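PDB 2F2B: aquaporin AqpM from Methanothermobacter marburgensis str. Marburg, which conducts osmotically driven water flow in both directions across the membrane and also passes some glycerol. Local coordinates for residues G78-P83 against V101-A106. Numbering follows the deposited sequence.
Sequences GCHINP and VPYIIA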
loop_
_atom_site.group_PDB
_atom_site.type_symbol
_atom_site.label_atom_id
_atom_site.label_comp_id
_atom_site.label_asym_id
_atom_site.label_seq_id
_atom_site.Cartn_x
_atom_site.Cartn_y
_atom_site.Cartn_z
ATOM N N GLY A 78 8.921 0.119 -24.015
ATOM C CA GLY A 78 7.544 0.514 -23.791
ATOM C C GLY A 78 7.007 -0.346 -22.656
ATOM O O GLY A 78 5.927 -0.100 -22.122
ATOM N N CYS A 79 7.790 -1.362 -22.300
ATOM C CA CYS A 79 7.471 -2.312 -21.231
ATOM C C CYS A 79 6.040 -2.849 -21.267
ATOM O O CYS A 79 5.259 -2.630 -20.338
ATOM C CB CYS A 79 7.758 -1.680 -19.861
ATOM S SG CYS A 79 7.825 -2.873 -18.491
ATOM N N HIS A 80 5.700 -3.555 -22.344
ATOM C CA HIS A 80 4.371 -4.145 -22.485
ATOM C C HIS A 80 4.259 -5.347 -21.548
ATOM O O HIS A 80 3.264 -5.499 -20.834
ATOM C CB HIS A 80 4.136 -4.648 -23.916
ATOM C CG HIS A 80 4.182 -3.581 -24.967
ATOM N ND1 HIS A 80 3.870 -3.834 -26.285
ATOM C CD2 HIS A 80 4.528 -2.273 -24.905
ATOM C CE1 HIS A 80 4.024 -2.727 -26.992
ATOM N NE2 HIS A 80 4.422 -1.766 -26.179
ATOM N N ILE A 81 5.288 -6.195 -21.594
ATOM C CA ILE A 81 5.405 -7.427 -20.804
ATOM C C ILE A 81 4.093 -8.189 -20.643
ATOM O O ILE A 81 3.857 -8.855 -19.628
ATOM C CB ILE A 81 6.037 -7.140 -19.410
ATOM C CG1 ILE A 81 5.148 -6.199 -18.587
ATOM C CG2 ILE A 81 7.424 -6.521 -19.605
ATOM C CD1 ILE A 81 5.650 -5.965 -17.159
ATOM N N ASN A 82 3.271 -8.126 -21.688
ATOM C CA ASN A 82 1.958 -8.759 -21.698
ATOM C C ASN A 82 1.457 -8.838 -23.148
ATOM O O ASN A 82 1.216 -7.814 -23.775
ATOM C CB ASN A 82 0.998 -7.895 -20.876
ATOM C CG ASN A 82 -0.373 -8.513 -20.724
ATOM O OD1 ASN A 82 -0.789 -9.350 -21.526
ATOM N ND2 ASN A 82 -1.094 -8.085 -19.692
ATOM N N PRO A 83 1.295 -10.054 -23.691
ATOM C CA PRO A 83 0.816 -10.203 -25.071
ATOM C C PRO A 83 -0.513 -9.493 -25.331
ATOM O O PRO A 83 -0.749 -8.983 -26.430
ATOM C CB PRO A 83 0.704 -11.719 -25.235
ATOM C CG PRO A 83 1.822 -12.221 -24.365
ATOM C CD PRO A 83 1.686 -11.359 -23.125
ATOM N N VAL A 101 4.655 -10.116 -33.071
ATOM C CA VAL A 101 5.166 -11.458 -32.814
ATOM C C VAL A 101 6.511 -11.438 -32.079
ATOM O O VAL A 101 6.722 -12.214 -31.147
ATOM C CB VAL A 101 5.284 -12.277 -34.120
ATOM C CG1 VAL A 101 5.932 -13.624 -33.839
ATOM C CG2 VAL A 101 3.895 -12.483 -34.717
ATOM N N PRO A 102 7.442 -10.561 -32.492
ATOM C CA PRO A 102 8.739 -10.500 -31.810
ATOM C C PRO A 102 8.565 -10.212 -30.314
ATOM O O PRO A 102 9.192 -10.856 -29.473
ATOM C CB PRO A 102 9.454 -9.368 -32.537
ATOM C CG PRO A 102 8.955 -9.527 -33.941
ATOM C CD PRO A 102 7.471 -9.774 -33.740
ATOM N N TYR A 103 7.712 -9.246 -29.988
ATOM C CA TYR A 103 7.469 -8.906 -28.585
ATOM C C TYR A 103 6.832 -10.062 -27.820
ATOM O O TYR A 103 7.255 -10.384 -26.710
ATOM C CB TYR A 103 6.563 -7.676 -28.465
ATOM C CG TYR A 103 7.296 -6.364 -28.299
ATOM C CD1 TYR A 103 6.789 -5.370 -27.461
ATOM C CD2 TYR A 103 8.477 -6.100 -28.996
ATOM C CE1 TYR A 103 7.435 -4.146 -27.321
ATOM C CE2 TYR A 103 9.131 -4.879 -28.863
ATOM C CZ TYR A 103 8.604 -3.906 -28.025
ATOM O OH TYR A 103 9.232 -2.691 -27.899
ATOM N N ILE A 104 5.816 -10.691 -28.409
ATOM C CA ILE A 104 5.140 -11.796 -27.737
ATOM C C ILE A 104 6.080 -12.967 -27.471
ATOM O O ILE A 104 6.034 -13.576 -26.401
ATOM C CB ILE A 104 3.902 -12.270 -28.543
ATOM C CG1 ILE A 104 2.853 -11.152 -28.569
ATOM C CG2 ILE A 104 3.315 -13.538 -27.921
ATOM C CD1 ILE A 104 1.555 -11.523 -29.272
ATOM N N ILE A 105 6.939 -13.288 -28.433
ATOM C CA ILE A 105 7.878 -14.387 -28.232
ATOM C C ILE A 105 8.812 -14.060 -27.070
ATOM O O ILE A 105 9.074 -14.907 -26.217
ATOM C CB ILE A 105 8.709 -14.664 -29.507
ATOM C CG1 ILE A 105 7.801 -15.263 -30.585
ATOM C CG2 ILE A 105 9.863 -15.614 -29.191
ATOM C CD1 ILE A 105 8.504 -15.540 -31.905
ATOM N N ALA A 106 9.302 -12.823 -27.032
ATOM C CA ALA A 106 10.200 -12.397 -25.963
ATOM C C ALA A 106 9.499 -12.496 -24.611
ATOM O O ALA A 106 10.108 -12.895 -23.619
ATOM C CB ALA A 106 10.665 -10.959 -26.205
#
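H80 and Y103 meet in a T-shaped stack where the pore-forming loop carrying the first NPA motif of this aquaporin fold, residues 78-83, packs against the cytoplasmic end of helix 100-122. The aromatic evidence is direct: the ring centroids lie 5.0 Å apart, the planes are inclined at 62°, and Y103 presents its CD1-CE1 edge to one face of the imidazole. H80 ND1 approaches Y103 CD1 to 3.5 Å, while Y103 CE1 stands 3.7 Å above the plane of the H80 ring, offset toward its rim. The CB of H80 already points toward the helix, and chi1 of -62° sets CG beside the backbone N, anti to the carbonyl carbon, with one ring face lying against the Y103 edge.

Polar bonds beyond the pair hold both rings in place. H80 ND1 is hydrogen-bonded to T86 OG1 in helix 83-91, and Y103 OH is bonded to the carbonyl O of S77 and to R7 NH1, tying the helix to the residue just before the loop segment. The CB of N82, at the N-cap of helix 83-91, points away from helix 100-122; its OD1 accepts from A84 N and its ND2 bonds to L198 O, next to the second NPA motif.

Apolar packing continues at P83, whose CA lies 5.3 Å from I104 CA. The proline also touches P200 and A201 of the second motif. Against its ring, I104 uses both branches: CG1 lies 4.0 Å from P83 CB, and CG2 sits 4.1 Å from P83 CG.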